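Long-range contact in endo-xylogalacturonan hydrolase A (PDB 4C2L), which hydrolyses the xylose-substituted galacturonan backbone of xylogalacturonan in the hairy regions of pectin: residues D69-V74 with K103-T108. Numbering follows the deposited sequence.
Sequences DCDIQV and KLRSLT
Asp71 sets its carboxylate against the NE/NH2 edge of the Arg105 guanidinium, forming a side-on salt bridge: NE gives its hydrogen to OD1 at 2.8 Å, and NH2 gives one to OD2 at 2.9 Å. The pairing is twisted, the planes 54° apart; NH2 therefore comes to OD2 from above the carboxylate plane, although OD2 lies in the plane of the guanidinium. Gln73 suits its place two residues further along, because its extended chain brings NE2 to the same OD2 from the opposite face, 2.7 Å away. With CG anti to the backbone N (chi1 180°), the short Asp71 side chain leans toward the neighbouring strand, where the longer arginine meets it. The guanidinium is sandwiched between aliphatic carbons, Lys103 CD over the centre of one face and Leu107 CD2 toward the rim of the other. Lys103 bends at its end, and a water links NZ to Cys70 O.

The other face is apolar. Leu104 CD1 rests against both Ile72 CG2 and Val74 CG2, 3.8 Å from each, and Leu39 of helix 32-42 packs on Ile72. Beta-branched Ile72 and Val74 favour the extended backbone, and the longer Leu104 reaches both. Between the faces the strands run parallel, 8° apart, joined by the ladder Lys103 N to Cys70 O, Ile72 N to Lys103 O, Arg105 N to Ile72 O and Val74 N to Arg105 O. Beyond it, Ser106 OG bonds to Glu75. Strands 47-50 and 142-152 flank the pair, successive rungs of the right-handed parallel beta-helix of family 28 glycoside hydrolases.

The parallel register thus sets hydrocarbon against hydrocarbon inside and complementary charges outside, where a carboxylate gripped by three N-H groups probably stays ionised, its charge probably offset largely by the arginine.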
loop_
_atom_site.group_PDB
_atom_site.type_symbol
_atom_site.label_atom_id
_atom_site.label_comp_id
_atom_site.label_asym_id
_atom_site.label_seq_id
_atom_site.Cartn_x
_atom_site.Cartn_y
_atom_site.Cartn_z
ATOM N N ASP A 69 -12.324 18.761 11.945
ATOM C CA ASP A 69 -13.444 17.943 12.448
ATOM C C ASP A 69 -14.611 17.980 11.479
ATOM O O ASP A 69 -15.771 18.136 11.883
ATOM C CB ASP A 69 -13.882 18.397 13.849
ATOM C CG ASP A 69 -12.752 18.344 14.849
ATOM O OD1 ASP A 69 -12.148 17.262 14.998
ATOM O OD2 ASP A 69 -12.453 19.388 15.484
ATOM N N CYS A 70 -14.297 17.859 10.193
ATOM C CA CYS A 70 -15.311 17.936 9.155
ATOM C C CYS A 70 -15.719 16.538 8.733
ATOM O O CYS A 70 -15.006 15.557 8.983
ATOM C CB CYS A 70 -14.806 18.734 7.946
ATOM S SG CYS A 70 -13.729 17.791 6.856
ATOM N N ASP A 71 -16.873 16.459 8.091
ATOM C CA ASP A 71 -17.397 15.204 7.574
ATOM C C ASP A 71 -17.682 15.398 6.083
ATOM O O ASP A 71 -18.527 16.211 5.703
ATOM C CB ASP A 71 -18.661 14.835 8.368
ATOM C CG ASP A 71 -19.317 13.533 7.910
ATOM O OD1 ASP A 71 -18.688 12.691 7.219
ATOM O OD2 ASP A 71 -20.498 13.346 8.281
ATOM N N ILE A 72 -16.940 14.681 5.241
ATOM C CA ILE A 72 -17.100 14.763 3.792
ATOM C C ILE A 72 -17.789 13.489 3.299
ATOM O O ILE A 72 -17.188 12.410 3.264
ATOM C CB ILE A 72 -15.734 14.941 3.086
ATOM C CG1 ILE A 72 -14.983 16.136 3.685
ATOM C CG2 ILE A 72 -15.911 15.097 1.586
ATOM C CD1 ILE A 72 -13.551 16.302 3.187
ATOM N N GLN A 73 -19.054 13.624 2.928
ATOM C CA GLN A 73 -19.865 12.469 2.521
ATOM C C GLN A 73 -19.895 12.362 1.009
ATOM O O GLN A 73 -20.532 13.158 0.306
ATOM C CB GLN A 73 -21.274 12.553 3.124
ATOM C CG GLN A 73 -21.222 12.749 4.633
ATOM C CD GLN A 73 -22.589 12.888 5.282
ATOM O OE1 GLN A 73 -23.630 12.879 4.600
ATOM N NE2 GLN A 73 -22.591 13.042 6.605
ATOM N N VAL A 74 -19.176 11.373 0.499
ATOM C CA VAL A 74 -19.080 11.171 -0.939
ATOM C C VAL A 74 -20.069 10.078 -1.309
ATOM O O VAL A 74 -19.827 8.899 -1.018
ATOM C CB VAL A 74 -17.647 10.767 -1.346
ATOM C CG1 VAL A 74 -17.521 10.661 -2.865
ATOM C CG2 VAL A 74 -16.622 11.749 -0.760
ATOM N N LYS A 103 -13.519 12.991 8.353
ATOM C CA LYS A 103 -14.167 11.774 7.879
ATOM C C LYS A 103 -14.376 11.951 6.384
ATOM O O LYS A 103 -15.029 12.901 5.950
ATOM C CB LYS A 103 -15.507 11.544 8.580
ATOM C CG LYS A 103 -15.427 11.599 10.100
ATOM C CD LYS A 103 -16.812 11.432 10.719
ATOM C CE LYS A 103 -16.827 11.840 12.188
ATOM N NZ LYS A 103 -16.915 13.323 12.318
ATOM N N LEU A 104 -13.792 11.060 5.601
ATOM C CA LEU A 104 -13.996 11.056 4.164
ATOM C C LEU A 104 -14.663 9.738 3.888
ATOM O O LEU A 104 -14.023 8.678 3.948
ATOM C CB LEU A 104 -12.661 11.167 3.410
ATOM C CG LEU A 104 -12.685 11.088 1.873
ATOM C CD1 LEU A 104 -13.423 12.268 1.260
ATOM C CD2 LEU A 104 -11.270 11.042 1.305
ATOM N N ARG A 105 -15.956 9.786 3.620
ATOM C CA ARG A 105 -16.707 8.529 3.669
ATOM C C ARG A 105 -17.891 8.493 2.750
ATOM O O ARG A 105 -18.449 9.528 2.417
ATOM C CB ARG A 105 -17.142 8.268 5.103
ATOM C CG ARG A 105 -17.983 9.375 5.724
ATOM C CD ARG A 105 -18.294 8.991 7.167
ATOM N NE ARG A 105 -19.152 9.968 7.807
ATOM C CZ ARG A 105 -19.845 9.720 8.913
ATOM N NH1 ARG A 105 -19.789 8.511 9.473
ATOM N NH2 ARG A 105 -20.595 10.670 9.441
ATOM N N SER A 106 -18.268 7.295 2.324
ATOM C CA SER A 106 -19.540 7.118 1.655
ATOM C C SER A 106 -20.457 6.422 2.643
ATOM O O SER A 106 -20.140 5.329 3.113
ATOM C CB SER A 106 -19.410 6.286 0.378
ATOM O OG SER A 106 -20.706 6.084 -0.185
ATOM N N LEU A 107 -21.549 7.082 3.007
ATOM C CA LEU A 107 -22.497 6.491 3.958
ATOM C C LEU A 107 -23.507 5.585 3.255
ATOM O O LEU A 107 -24.112 4.719 3.887
ATOM C CB LEU A 107 -23.177 7.569 4.815
ATOM C CG LEU A 107 -22.298 8.257 5.872
ATOM C CD1 LEU A 107 -23.064 9.359 6.602
ATOM C CD2 LEU A 107 -21.733 7.236 6.867
ATOM N N THR A 108 -23.679 5.763 1.950
ATOM C CA THR A 108 -24.553 4.868 1.181
ATOM C C THR A 108 -23.798 3.678 0.628
ATOM O O THR A 108 -24.397 2.638 0.314
ATOM C CB THR A 108 -25.239 5.578 -0.005
ATOM O OG1 THR A 108 -24.241 5.972 -0.960
ATOM C CG2 THR A 108 -26.033 6.796 0.467
HETATM O O HOH W 1 -14.694 14.860 11.740
#